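Side-chain contacts in centrosomal protein of 104 kDa (Homo sapiens, PDB 5LPH), which is required for ciliogenesis and for the structural integrity of the ciliary tip, and is represented here by its tubulin-binding TOG domain: residues F217-V222 with L257-P262; D247-H252 with E278-I283; G27-L32 with W60-D65; R38-A43 with S93-R98. All coordinates share one frame; numbering follows the deposited sequence.

How the contacts relate
The four contacts sit in pairs toward opposite ends of an all-helical TOG domain, contacts 1 and 2 with their centres about 51 and 55 Å from that of contact 3. At one end, contacts 1 and 2 share the neighbourhood of HEAT 2 and touch through Leu260 with Phe280 and Val222 with Met248. At the other, contacts 3 and 4 engage the successive helices 60-76 and 83-100 without touching each other. The surface contacts, 1 and 3, join a loop to a helix through a tyrosine that spends its hydroxyl on one oxygen. The partly buried contacts, 2 and 4, join helical segments mainly through apolar and aromatic groups: an aromatic stack in one, a phenylalanine against alanines in the other.

Contact 1: F217-V222 with L257-P262; sequences FTIDNV and LEYLPP
Tyr259 reaches from the 3-10 turn 257-259 to the first turn of helix 219-229, in the HEAT 2 repeat of the TOG domain, and meets Ile219 and Asp220 there. The helix starts with a capping box: Thr218 OG1 accepts from Asn221 N at 3.0 Å, and Asn221 OD1 in turn accepts from Thr218 N at 2.9 Å. The closer-packed part lies at Ile219. Its CG2 branch touches Tyr259 CE2 at 3.7 Å, the two side chains crossing at about a right angle, while its carbonyl oxygen stands over one ring face, offset toward the rim. Behind this, Ile219 rests on Met248 and His252 of helix 235-252, which ties the tyrosine indirectly to the next helix. The loose side is polar and solvent-exposed. Asp220 holds CG anti to its own backbone N (chi1 -167°), which swings the carboxylate to the hydroxyl end of the ring. The carboxylate plane is turned 55° from the ring plane. One bond joins the groups: Tyr259 OH donates at 2.9 Å to Asp220 OD1, which lies at the ring edge and receives the proton on its anti lone pair, directed away from OD2.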
loop_
_atom_site.group_PDB
_atom_site.type_symbol
_atom_site.label_atom_id
_atom_site.label_comp_id
_atom_site.label_asym_id
_atom_site.label_seq_id
_atom_site.Cartn_x
_atom_site.Cartn_y
_atom_site.Cartn_z
ATOM N N PHE A 217 10.564 9.417 -2.206
ATOM C CA PHE A 217 10.597 9.721 -3.637
ATOM C C PHE A 217 11.868 10.494 -3.979
ATOM O O PHE A 217 12.254 11.430 -3.265
ATOM C CB PHE A 217 9.415 10.596 -4.058
ATOM C CG PHE A 217 8.086 9.915 -3.976
ATOM C CD1 PHE A 217 7.835 8.757 -4.703
ATOM C CD2 PHE A 217 7.064 10.458 -3.205
ATOM C CE1 PHE A 217 6.601 8.138 -4.642
ATOM C CE2 PHE A 217 5.826 9.844 -3.141
ATOM C CZ PHE A 217 5.595 8.682 -3.860
ATOM N N THR A 218 12.481 10.118 -5.098
ATOM C CA THR A 218 13.642 10.814 -5.646
ATOM C C THR A 218 13.414 11.013 -7.151
ATOM O O THR A 218 12.694 10.245 -7.786
ATOM C CB THR A 218 14.944 10.013 -5.399
ATOM O OG1 THR A 218 14.906 8.781 -6.131
ATOM C CG2 THR A 218 15.136 9.701 -3.910
ATOM N N ILE A 219 14.011 12.051 -7.727
ATOM C CA ILE A 219 14.019 12.241 -9.181
ATOM C C ILE A 219 14.431 10.912 -9.832
ATOM O O ILE A 219 13.841 10.508 -10.822
ATOM C CB ILE A 219 14.978 13.385 -9.598
ATOM C CG1 ILE A 219 14.424 14.762 -9.177
ATOM C CG2 ILE A 219 15.188 13.391 -11.107
ATOM C CD1 ILE A 219 15.483 15.844 -9.071
ATOM N N ASP A 220 15.416 10.229 -9.244
ATOM C CA ASP A 220 15.913 8.950 -9.761
ATOM C C ASP A 220 14.834 7.858 -9.870
ATOM O O ASP A 220 14.561 7.390 -10.970
ATOM C CB ASP A 220 17.114 8.450 -8.936
ATOM C CG ASP A 220 17.853 7.308 -9.610
ATOM O OD1 ASP A 220 18.341 7.496 -10.738
ATOM O OD2 ASP A 220 17.949 6.218 -9.018
ATOM N N ASN A 221 14.212 7.475 -8.755
ATOM C CA ASN A 221 13.197 6.389 -8.782
ATOM C C ASN A 221 11.868 6.769 -9.466
ATOM O O ASN A 221 11.243 5.932 -10.117
ATOM C CB ASN A 221 12.985 5.730 -7.397
ATOM C CG ASN A 221 12.474 6.688 -6.330
ATOM O OD1 ASN A 221 11.827 7.694 -6.616
ATOM N ND2 ASN A 221 12.771 6.369 -5.077
ATOM N N VAL A 222 11.463 8.033 -9.364
ATOM C CA VAL A 222 10.256 8.522 -10.064
ATOM C C VAL A 222 10.402 8.460 -11.597
ATOM O O VAL A 222 9.511 7.971 -12.299
ATOM C CB VAL A 222 9.896 9.962 -9.609
ATOM C CG1 VAL A 222 8.829 10.591 -10.498
ATOM C CG2 VAL A 222 9.452 9.985 -8.149
ATOM N N LEU A 257 16.620 15.545 -17.499
ATOM C CA LEU A 257 16.904 15.282 -18.925
ATOM C C LEU A 257 17.834 14.093 -19.174
ATOM O O LEU A 257 17.751 13.455 -20.222
ATOM C CB LEU A 257 17.472 16.520 -19.636
ATOM C CG LEU A 257 16.528 17.616 -20.097
ATOM C CD1 LEU A 257 15.668 18.102 -18.954
ATOM C CD2 LEU A 257 17.267 18.780 -20.750
ATOM N N GLU A 258 18.720 13.812 -18.221
ATOM C CA GLU A 258 19.597 12.632 -18.290
ATOM C C GLU A 258 18.823 11.295 -18.331
ATOM O O GLU A 258 19.305 10.324 -18.921
ATOM C CB GLU A 258 20.609 12.644 -17.131
ATOM C CG GLU A 258 20.011 12.412 -15.746
ATOM C CD GLU A 258 20.921 12.869 -14.615
ATOM O OE1 GLU A 258 21.342 14.037 -14.607
ATOM O OE2 GLU A 258 21.214 12.059 -13.714
ATOM N N TYR A 259 17.622 11.267 -17.743
ATOM C CA TYR A 259 16.768 10.061 -17.713
ATOM C C TYR A 259 16.042 9.743 -19.015
ATOM O O TYR A 259 15.492 8.640 -19.164
ATOM C CB TYR A 259 15.738 10.164 -16.582
ATOM C CG TYR A 259 16.384 10.199 -15.240
ATOM C CD1 TYR A 259 16.701 9.018 -14.588
ATOM C CD2 TYR A 259 16.716 11.408 -14.627
ATOM C CE1 TYR A 259 17.319 9.040 -13.359
ATOM C CE2 TYR A 259 17.337 11.443 -13.392
ATOM C CZ TYR A 259 17.635 10.254 -12.765
ATOM O OH TYR A 259 18.262 10.259 -11.555
ATOM N N LEU A 260 16.021 10.703 -19.940
ATOM C CA LEU A 260 15.332 10.550 -21.217
ATOM C C LEU A 260 16.339 10.413 -22.355
ATOM O O LEU A 260 17.526 10.678 -22.168
ATOM C CB LEU A 260 14.449 11.775 -21.468
ATOM C CG LEU A 260 13.241 11.927 -20.537
ATOM C CD1 LEU A 260 12.907 13.392 -20.304
ATOM C CD2 LEU A 260 12.042 11.171 -21.092
ATOM N N PRO A 261 15.873 9.999 -23.545
ATOM C CA PRO A 261 16.711 10.082 -24.748
ATOM C C PRO A 261 17.002 11.541 -25.173
ATOM O O PRO A 261 16.443 12.474 -24.587
ATOM C CB PRO A 261 15.876 9.351 -25.807
ATOM C CG PRO A 261 14.922 8.497 -25.050
ATOM C CD PRO A 261 14.626 9.249 -23.793
ATOM N N PRO A 262 17.869 11.741 -26.188
ATOM C CA PRO A 262 18.214 13.105 -26.594
ATOM C C PRO A 262 17.131 13.755 -27.466
ATOM O O PRO A 262 16.435 13.061 -28.223
ATOM C CB PRO A 262 19.509 12.913 -27.380
ATOM C CG PRO A 262 19.395 11.547 -27.965
ATOM C CD PRO A 262 18.513 10.735 -27.057
#

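Contact 2: D247-H252 with E278-I283; sequences DMYRQH and EGFAKI
Helix 247-252 meets helix 278-283 through Tyr249 and Arg250, which pack on Phe280 and Ile283. Ahead of them, Asp247 acts within its own helix: its OD1 forms a salt bridge with Arg250 NH1 at 2.8 Å and so helps to steady the guanidinium. Met248, a selenomethionine, leads away to Ile219, Val222 and Met223 of helix 219-229. Tyr249 carries the main contact. With CG anti to the backbone N (chi1 -169°), its ring reaches toward helix 278-283 and stacks face to face on Phe280, the centroids 4.0 Å apart and the planes inclined by 19°. Phe280 CD1 comes to 3.4 Å from Tyr249 CG, and Phe280 CB makes a CH-pi contact over the same ring. The hydroxyl passes beyond the stack to bond Asp284 OD2. A leucine in place of Tyr249 would probably leave the face of Phe280 without its aromatic mate and Asp284 without this hydroxyl partner. Arg250 comes next, extended from CG to NE; its NE lies 3.8 Å from Ile283 CD1, and its CG 4.0 Å from Ile283 CG2. The segment axes approach to 10.3 Å, running in the same general direction but inclined by 37°, as stacked helices do in an alpha-solenoid, here joining HEAT 2 to the last helix of the chain.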
loop_
_atom_site.group_PDB
_atom_site.type_symbol
_atom_site.label_atom_id
_atom_site.label_comp_id
_atom_site.label_asym_id
_atom_site.label_seq_id
_atom_site.Cartn_x
_atom_site.Cartn_y
_atom_site.Cartn_z
ATOM N N ASP A 247 5.035 17.061 -15.516
ATOM C CA ASP A 247 4.966 17.638 -14.157
ATOM C C ASP A 247 6.336 17.716 -13.478
ATOM O O ASP A 247 6.621 18.685 -12.772
ATOM C CB ASP A 247 3.994 16.855 -13.254
ATOM C CG ASP A 247 2.520 17.152 -13.553
ATOM O OD1 ASP A 247 2.211 18.092 -14.316
ATOM O OD2 ASP A 247 1.655 16.439 -13.000
HETATM N N MSE A 248 7.175 16.707 -13.698
HETATM C CA MSE A 248 8.535 16.689 -13.135
HETATM C C MSE A 248 9.434 17.703 -13.797
HETATM O O MSE A 248 10.364 18.207 -13.162
HETATM C CB MSE A 248 9.160 15.300 -13.250
HETATM C CG MSE A 248 8.456 14.293 -12.340
HETATM SE SE MSE A 248 8.954 14.559 -10.446
HETATM C CE MSE A 248 10.752 13.766 -10.542
ATOM N N TYR A 249 9.169 18.007 -15.070
ATOM C CA TYR A 249 9.895 19.056 -15.794
ATOM C C TYR A 249 9.543 20.464 -15.292
ATOM O O TYR A 249 10.427 21.310 -15.185
ATOM C CB TYR A 249 9.645 18.945 -17.302
ATOM C CG TYR A 249 10.554 19.825 -18.130
ATOM C CD1 TYR A 249 11.913 19.540 -18.246
ATOM C CD2 TYR A 249 10.061 20.953 -18.788
ATOM C CE1 TYR A 249 12.754 20.353 -18.994
ATOM C CE2 TYR A 249 10.896 21.767 -19.540
ATOM C CZ TYR A 249 12.243 21.463 -19.640
ATOM O OH TYR A 249 13.087 22.265 -20.377
ATOM N N ARG A 250 8.264 20.707 -14.993
ATOM C CA ARG A 250 7.824 21.979 -14.386
ATOM C C ARG A 250 8.488 22.272 -13.028
ATOM O O ARG A 250 8.754 23.431 -12.710
ATOM C CB ARG A 250 6.299 22.009 -14.193
ATOM C CG ARG A 250 5.486 22.120 -15.471
ATOM C CD ARG A 250 4.013 22.367 -15.160
ATOM N NE ARG A 250 3.146 22.278 -16.340
ATOM C CZ ARG A 250 2.603 21.161 -16.838
ATOM N NH1 ARG A 250 2.816 19.970 -16.280
ATOM N NH2 ARG A 250 1.832 21.237 -17.920
ATOM N N GLN A 251 8.741 21.226 -12.239
ATOM C CA GLN A 251 9.324 21.365 -10.901
ATOM C C GLN A 251 10.858 21.396 -10.944
ATOM O O GLN A 251 11.474 22.322 -10.417
ATOM C CB GLN A 251 8.858 20.222 -9.980
ATOM C CG GLN A 251 7.343 20.115 -9.755
ATOM C CD GLN A 251 6.814 21.162 -8.809
ATOM O OE1 GLN A 251 7.319 21.269 -7.710
ATOM N NE2 GLN A 251 5.792 21.931 -9.217
ATOM N N HIS A 252 11.460 20.391 -11.581
ATOM C CA HIS A 252 12.917 20.155 -11.511
ATOM C C HIS A 252 13.735 20.545 -12.757
ATOM O O HIS A 252 14.970 20.569 -12.696
ATOM C CB HIS A 252 13.174 18.692 -11.138
ATOM C CG HIS A 252 12.733 18.350 -9.751
ATOM N ND1 HIS A 252 11.643 17.546 -9.490
ATOM C CD2 HIS A 252 13.218 18.734 -8.546
ATOM C CE1 HIS A 252 11.487 17.435 -8.182
ATOM N NE2 HIS A 252 12.430 18.145 -7.588
ATOM N N GLU A 278 7.987 18.428 -27.217
ATOM C CA GLU A 278 7.253 19.670 -27.519
ATOM C C GLU A 278 6.428 20.131 -26.311
ATOM O O GLU A 278 6.086 21.308 -26.208
ATOM C CB GLU A 278 6.415 19.566 -28.806
ATOM C CG GLU A 278 5.144 18.727 -28.742
ATOM C CD GLU A 278 4.434 18.615 -30.088
ATOM O OE1 GLU A 278 3.207 18.353 -30.124
ATOM O OE2 GLU A 278 5.104 18.786 -31.123
ATOM N N GLY A 279 6.122 19.203 -25.402
ATOM C CA GLY A 279 5.658 19.546 -24.060
ATOM C C GLY A 279 6.681 20.357 -23.277
ATOM O O GLY A 279 6.335 21.369 -22.677
ATOM N N PHE A 280 7.941 19.917 -23.286
ATOM C CA PHE A 280 9.037 20.677 -22.655
ATOM C C PHE A 280 9.220 22.051 -23.305
ATOM O O PHE A 280 9.424 23.044 -22.606
ATOM C CB PHE A 280 10.380 19.925 -22.731
ATOM C CG PHE A 280 10.453 18.651 -21.916
ATOM C CD1 PHE A 280 9.484 18.299 -20.969
ATOM C CD2 PHE A 280 11.547 17.807 -22.081
ATOM C CE1 PHE A 280 9.600 17.125 -20.239
ATOM C CE2 PHE A 280 11.667 16.636 -21.350
ATOM C CZ PHE A 280 10.692 16.294 -20.427
ATOM N N ALA A 281 9.158 22.089 -24.638
ATOM C CA ALA A 281 9.234 23.343 -25.406
ATOM C C ALA A 281 8.128 24.337 -25.021
ATOM O O ALA A 281 8.375 25.539 -24.939
ATOM C CB ALA A 281 9.181 23.048 -26.902
ATOM N N LYS A 282 6.924 23.820 -24.778
ATOM C CA LYS A 282 5.775 24.636 -24.349
ATOM C C LYS A 282 5.986 25.251 -22.959
ATOM O O LYS A 282 5.622 26.404 -22.729
ATOM C CB LYS A 282 4.495 23.788 -24.350
ATOM C CG LYS A 282 3.217 24.539 -24.691
ATOM C CD LYS A 282 2.003 23.614 -24.688
ATOM C CE LYS A 282 2.034 22.586 -25.818
ATOM N NZ LYS A 282 0.806 21.744 -25.861
ATOM N N ILE A 283 6.589 24.482 -22.051
ATOM C CA ILE A 283 6.813 24.913 -20.662
ATOM C C ILE A 283 7.874 26.028 -20.537
ATOM O O ILE A 283 7.795 26.845 -19.616
ATOM C CB ILE A 283 7.131 23.689 -19.738
ATOM C CG1 ILE A 283 5.986 22.644 -19.746
ATOM C CG2 ILE A 283 7.499 24.135 -18.321
ATOM C CD1 ILE A 283 4.561 23.166 -19.710
#

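Contact 3: G27-L32 with W60-D65; sequences GEPEPL and WSYRED
Tyr62 overlaps Pro29 along the CD2-CE2 side of its ring and sends its hydroxyl on to Gly27. Pro29 CG touches Tyr62 CD2 at 3.8 Å, and Pro29 CD approaches CE2 of the same ring at 4.1 Å; the pyrrolidine crosses the tyrosine at about a right angle. Beyond it, Tyr62 OH donates to Gly27 O at 2.6 Å, the acceptor lying at the ring edge. The bond runs at a C=O...donor angle of 151°, with the hydroxyl tilted 20° from the carbonyl plane. Gly27 is poorly ordered, so the exact length deserves caution. Segment 27-32 has polyproline-II-like backbone angles and runs as an extended strap ahead of helix 34-39, fastened to the first turn of helix 60-76 in the alpha-solenoid of the TOG domain. A leucine in place of Tyr62 would probably leave the Gly27 carbonyl without this donor and the already mobile start of the strap less held. Tyr62 CG is anti to the carbonyl carbon (chi1 -66°), which directs the ring out from its helix toward the strap. Pro29 also packs on Glu54 of helix 49-56, while Glu30 OE2 accepts from Lys58 N and Leu32 reaches Val52 and Tyr56.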
loop_
_atom_site.group_PDB
_atom_site.type_symbol
_atom_site.label_atom_id
_atom_site.label_comp_id
_atom_site.label_asym_id
_atom_site.label_seq_id
_atom_site.Cartn_x
_atom_site.Cartn_y
_atom_site.Cartn_z
ATOM N N GLY A 27 -24.413 -21.546 14.950
ATOM C CA GLY A 27 -23.500 -22.675 15.148
ATOM C C GLY A 27 -22.081 -22.149 15.263
ATOM O O GLY A 27 -21.795 -21.030 14.835
ATOM N N GLU A 28 -21.198 -22.955 15.841
ATOM C CA GLU A 28 -19.791 -22.574 16.011
ATOM C C GLU A 28 -19.039 -22.533 14.662
ATOM O O GLU A 28 -19.486 -23.145 13.688
ATOM C CB GLU A 28 -19.081 -23.534 16.987
ATOM C CG GLU A 28 -18.871 -24.957 16.465
ATOM C CD GLU A 28 -18.265 -25.899 17.497
ATOM O OE1 GLU A 28 -17.448 -25.457 18.339
ATOM O OE2 GLU A 28 -18.598 -27.102 17.452
ATOM N N PRO A 29 -17.899 -21.814 14.602
ATOM C CA PRO A 29 -17.022 -21.852 13.422
ATOM C C PRO A 29 -16.505 -23.257 13.120
ATOM O O PRO A 29 -16.269 -24.031 14.048
ATOM C CB PRO A 29 -15.848 -20.954 13.824
ATOM C CG PRO A 29 -16.407 -20.036 14.842
ATOM C CD PRO A 29 -17.427 -20.831 15.596
ATOM N N GLU A 30 -16.326 -23.576 11.840
ATOM C CA GLU A 30 -15.778 -24.882 11.448
ATOM C C GLU A 30 -14.302 -24.973 11.871
ATOM O O GLU A 30 -13.682 -23.943 12.150
ATOM C CB GLU A 30 -15.981 -25.161 9.945
ATOM C CG GLU A 30 -15.194 -24.285 8.974
ATOM C CD GLU A 30 -15.983 -23.108 8.426
ATOM O OE1 GLU A 30 -17.018 -22.713 9.013
ATOM O OE2 GLU A 30 -15.549 -22.561 7.392
ATOM N N PRO A 31 -13.739 -26.199 11.944
ATOM C CA PRO A 31 -12.358 -26.267 12.401
ATOM C C PRO A 31 -11.380 -25.776 11.337
ATOM O O PRO A 31 -11.707 -25.739 10.140
ATOM C CB PRO A 31 -12.156 -27.758 12.677
ATOM C CG PRO A 31 -13.050 -28.433 11.703
ATOM C CD PRO A 31 -14.227 -27.518 11.498
ATOM N N LEU A 32 -10.196 -25.392 11.793
ATOM C CA LEU A 32 -9.108 -25.003 10.906
ATOM C C LEU A 32 -8.642 -26.221 10.114
ATOM O O LEU A 32 -8.561 -27.324 10.659
ATOM C CB LEU A 32 -7.943 -24.424 11.720
ATOM C CG LEU A 32 -8.242 -23.100 12.432
ATOM C CD1 LEU A 32 -7.275 -22.854 13.581
ATOM C CD2 LEU A 32 -8.216 -21.941 11.447
ATOM N N TRP A 60 -19.025 -14.709 7.270
ATOM C CA TRP A 60 -18.408 -13.383 7.281
ATOM C C TRP A 60 -18.636 -12.631 8.581
ATOM O O TRP A 60 -17.754 -11.908 9.019
ATOM C CB TRP A 60 -18.813 -12.527 6.064
ATOM C CG TRP A 60 -20.188 -11.983 6.093
ATOM C CD1 TRP A 60 -21.272 -12.495 5.462
ATOM C CD2 TRP A 60 -20.632 -10.803 6.774
ATOM N NE1 TRP A 60 -22.371 -11.719 5.713
ATOM C CE2 TRP A 60 -22.008 -10.677 6.522
ATOM C CE3 TRP A 60 -20.004 -9.853 7.589
ATOM C CZ2 TRP A 60 -22.772 -9.630 7.040
ATOM C CZ3 TRP A 60 -20.762 -8.813 8.111
ATOM C CH2 TRP A 60 -22.133 -8.708 7.832
ATOM N N SER A 61 -19.808 -12.796 9.194
ATOM C CA SER A 61 -20.110 -12.113 10.458
ATOM C C SER A 61 -19.225 -12.597 11.611
ATOM O O SER A 61 -18.992 -11.845 12.561
ATOM C CB SER A 61 -21.597 -12.241 10.820
ATOM O OG SER A 61 -22.013 -13.595 10.863
ATOM N N TYR A 62 -18.741 -13.840 11.531
ATOM C CA TYR A 62 -17.735 -14.338 12.472
ATOM C C TYR A 62 -16.355 -13.782 12.154
ATOM O O TYR A 62 -15.622 -13.427 13.073
ATOM C CB TYR A 62 -17.687 -15.876 12.513
ATOM C CG TYR A 62 -18.933 -16.566 13.054
ATOM C CD1 TYR A 62 -19.983 -15.844 13.660
ATOM C CD2 TYR A 62 -19.053 -17.955 12.985
ATOM C CE1 TYR A 62 -21.110 -16.484 14.147
ATOM C CE2 TYR A 62 -20.178 -18.606 13.479
ATOM C CZ TYR A 62 -21.202 -17.866 14.058
ATOM O OH TYR A 62 -22.323 -18.481 14.553
ATOM N N ARG A 63 -15.994 -13.723 10.872
ATOM C CA ARG A 63 -14.721 -13.113 10.472
ATOM C C ARG A 63 -14.659 -11.651 10.899
ATOM O O ARG A 63 -13.633 -11.202 11.417
ATOM C CB ARG A 63 -14.478 -13.242 8.972
ATOM C CG ARG A 63 -14.287 -14.678 8.513
ATOM C CD ARG A 63 -13.601 -14.755 7.162
ATOM N NE ARG A 63 -14.333 -14.073 6.100
ATOM C CZ ARG A 63 -15.374 -14.565 5.419
ATOM N NH1 ARG A 63 -15.904 -15.758 5.695
ATOM N NH2 ARG A 63 -15.920 -13.827 4.457
ATOM N N GLU A 64 -15.771 -10.931 10.731
ATOM C CA GLU A 64 -15.861 -9.537 11.170
ATOM C C GLU A 64 -15.754 -9.419 12.688
ATOM O O GLU A 64 -15.022 -8.568 13.191
ATOM C CB GLU A 64 -17.167 -8.883 10.707
ATOM C CG GLU A 64 -17.136 -7.360 10.805
ATOM C CD GLU A 64 -18.499 -6.695 10.931
ATOM O OE1 GLU A 64 -19.494 -7.349 11.314
ATOM O OE2 GLU A 64 -18.566 -5.476 10.665
ATOM N N ASP A 65 -16.498 -10.262 13.400
ATOM C CA ASP A 65 -16.512 -10.261 14.866
ATOM C C ASP A 65 -15.133 -10.538 15.479
ATOM O O ASP A 65 -14.772 -9.926 16.481
ATOM C CB ASP A 65 -17.521 -11.290 15.392
ATOM C CG ASP A 65 -17.692 -11.222 16.894
ATOM O OD1 ASP A 65 -18.237 -10.206 17.376
ATOM O OD2 ASP A 65 -17.283 -12.183 17.585
#

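Contact 4: R38-A43 with S93-R98; sequences REASSA and SVFLVR
Glu39, whose OE2 is hydrogen-bonded to Tyr56 OH of helix 49-56, brings its CG to the far end of the Phe95 ring. This is helix-to-helix packing in the N-terminal part of the TOG alpha-solenoid: Phe95, on helix 83-100, faces the break between the short helices 34-39 and 41-47. Ala40 makes the break; it leaves helical geometry after the first helix and is the N-cap residue of the second, which brings its methyl group and that of Ala43 to the same aromatic side chain. Phe95 holds CG anti to its backbone N (chi1 171°), and its ring therefore stands out from helix 83-100 to meet them. The partners follow one another along the ring. Ala43 CB lies 4.2 Å from Phe95 CD1, near the root of the ring, Ala40 CB sits at 3.7 Å from CE1, and at the far end CZ is 4.0 Å from Glu39 CG. The Glu39 and Phe95 side chains cross at about a right angle, Glu39 being extended beyond CG, and the carboxylate plane is turned 65° from that of the ring, the polar end being taken up by Tyr56. Tyr56 also packs on Phe95 and on Ala40, and Val52 backs the Ala40 methyl group, so helix 49-56 closes round the same cluster. On the Phe95 side, Leu96 continues into Leu51 and Leu70. The main chain joins in as well: Glu39 O approaches Phe95 CZ to 3.5 Å and CE2 to 3.6 Å.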
loop_
_atom_site.group_PDB
_atom_site.type_symbol
_atom_site.label_atom_id
_atom_site.label_comp_id
_atom_site.label_asym_id
_atom_site.label_seq_id
_atom_site.Cartn_x
_atom_site.Cartn_y
_atom_site.Cartn_z
ATOM N N ARG A 38 -0.932 -24.970 10.342
ATOM C CA ARG A 38 0.525 -24.755 10.260
ATOM C C ARG A 38 0.863 -23.303 9.916
ATOM O O ARG A 38 1.798 -22.721 10.478
ATOM C CB ARG A 38 1.167 -25.711 9.241
ATOM C CG ARG A 38 0.892 -27.198 9.486
ATOM C CD ARG A 38 1.451 -27.732 10.808
ATOM N NE ARG A 38 0.669 -28.857 11.332
ATOM C CZ ARG A 38 0.885 -29.466 12.503
ATOM N NH1 ARG A 38 1.879 -29.088 13.312
ATOM N NH2 ARG A 38 0.095 -30.476 12.871
ATOM N N GLU A 39 0.072 -22.735 9.012
ATOM C CA GLU A 39 0.162 -21.329 8.608
ATOM C C GLU A 39 -0.040 -20.371 9.793
ATOM O O GLU A 39 0.758 -19.450 9.996
ATOM C CB GLU A 39 -0.897 -21.068 7.526
ATOM C CG GLU A 39 -0.822 -19.746 6.786
ATOM C CD GLU A 39 -1.958 -19.608 5.779
ATOM O OE1 GLU A 39 -1.675 -19.591 4.564
ATOM O OE2 GLU A 39 -3.136 -19.551 6.194
ATOM N N ALA A 40 -1.087 -20.616 10.586
ATOM C CA ALA A 40 -1.458 -19.757 11.723
ATOM C C ALA A 40 -0.959 -20.266 13.087
ATOM O O ALA A 40 -1.445 -19.813 14.132
ATOM C CB ALA A 40 -2.968 -19.589 11.753
ATOM N N SER A 41 0.028 -21.163 13.076
ATOM C CA SER A 41 0.509 -21.848 14.285
ATOM C C SER A 41 0.832 -20.887 15.432
ATOM O O SER A 41 0.377 -21.074 16.561
ATOM C CB SER A 41 1.751 -22.682 13.951
ATOM O OG SER A 41 2.165 -23.451 15.063
ATOM N N SER A 42 1.598 -19.847 15.126
ATOM C CA SER A 42 2.027 -18.875 16.136
ATOM C C SER A 42 0.902 -17.966 16.642
ATOM O O SER A 42 0.831 -17.649 17.837
ATOM C CB SER A 42 3.173 -18.028 15.594
ATOM O OG SER A 42 3.805 -17.355 16.668
ATOM N N ALA A 43 0.017 -17.554 15.740
ATOM C CA ALA A 43 -1.141 -16.737 16.124
ATOM C C ALA A 43 -2.087 -17.454 17.096
ATOM O O ALA A 43 -2.676 -16.810 17.977
ATOM C CB ALA A 43 -1.905 -16.298 14.885
ATOM N N SER A 93 -1.755 -10.213 15.383
ATOM C CA SER A 93 -2.839 -9.383 14.872
ATOM C C SER A 93 -2.591 -8.919 13.439
ATOM O O SER A 93 -3.506 -8.933 12.618
ATOM C CB SER A 93 -3.078 -8.187 15.790
ATOM O OG SER A 93 -3.439 -8.649 17.076
ATOM N N VAL A 94 -1.354 -8.533 13.142
ATOM C CA VAL A 94 -0.968 -8.154 11.782
ATOM C C VAL A 94 -1.103 -9.335 10.812
ATOM O O VAL A 94 -1.504 -9.142 9.659
ATOM C CB VAL A 94 0.454 -7.535 11.749
ATOM C CG1 VAL A 94 0.982 -7.409 10.327
ATOM C CG2 VAL A 94 0.436 -6.165 12.411
ATOM N N PHE A 95 -0.776 -10.541 11.279
ATOM C CA PHE A 95 -0.968 -11.766 10.487
ATOM C C PHE A 95 -2.439 -11.944 10.056
ATOM O O PHE A 95 -2.711 -12.282 8.903
ATOM C CB PHE A 95 -0.449 -13.000 11.254
ATOM C CG PHE A 95 -0.793 -14.317 10.607
ATOM C CD1 PHE A 95 -1.965 -14.987 10.944
ATOM C CD2 PHE A 95 0.054 -14.891 9.671
ATOM C CE1 PHE A 95 -2.291 -16.195 10.348
ATOM C CE2 PHE A 95 -0.264 -16.105 9.073
ATOM C CZ PHE A 95 -1.441 -16.756 9.413
ATOM N N LEU A 96 -3.371 -11.715 10.980
ATOM C CA LEU A 96 -4.805 -11.805 10.677
ATOM C C LEU A 96 -5.317 -10.642 9.816
ATOM O O LEU A 96 -6.134 -10.863 8.925
ATOM C CB LEU A 96 -5.635 -11.929 11.960
ATOM C CG LEU A 96 -5.501 -13.243 12.738
ATOM C CD1 LEU A 96 -6.376 -13.188 13.973
ATOM C CD2 LEU A 96 -5.869 -14.459 11.898
ATOM N N VAL A 97 -4.836 -9.425 10.074
ATOM C CA VAL A 97 -5.162 -8.261 9.234
ATOM C C VAL A 97 -4.770 -8.506 7.780
ATOM O O VAL A 97 -5.557 -8.263 6.868
ATOM C CB VAL A 97 -4.494 -6.971 9.768
ATOM C CG1 VAL A 97 -4.428 -5.864 8.713
ATOM C CG2 VAL A 97 -5.242 -6.481 10.997
ATOM N N ARG A 98 -3.564 -9.021 7.579
ATOM C CA ARG A 98 -3.041 -9.316 6.243
ATOM C C ARG A 98 -3.959 -10.224 5.413
ATOM O O ARG A 98 -4.151 -9.993 4.224
ATOM C CB ARG A 98 -1.647 -9.942 6.368
ATOM C CG ARG A 98 -0.919 -10.201 5.064
ATOM C CD ARG A 98 0.416 -10.867 5.332
ATOM N NE ARG A 98 0.952 -11.517 4.136
ATOM C CZ ARG A 98 1.724 -10.938 3.216
ATOM N NH1 ARG A 98 2.079 -9.654 3.313
ATOM N NH2 ARG A 98 2.153 -11.652 2.180
#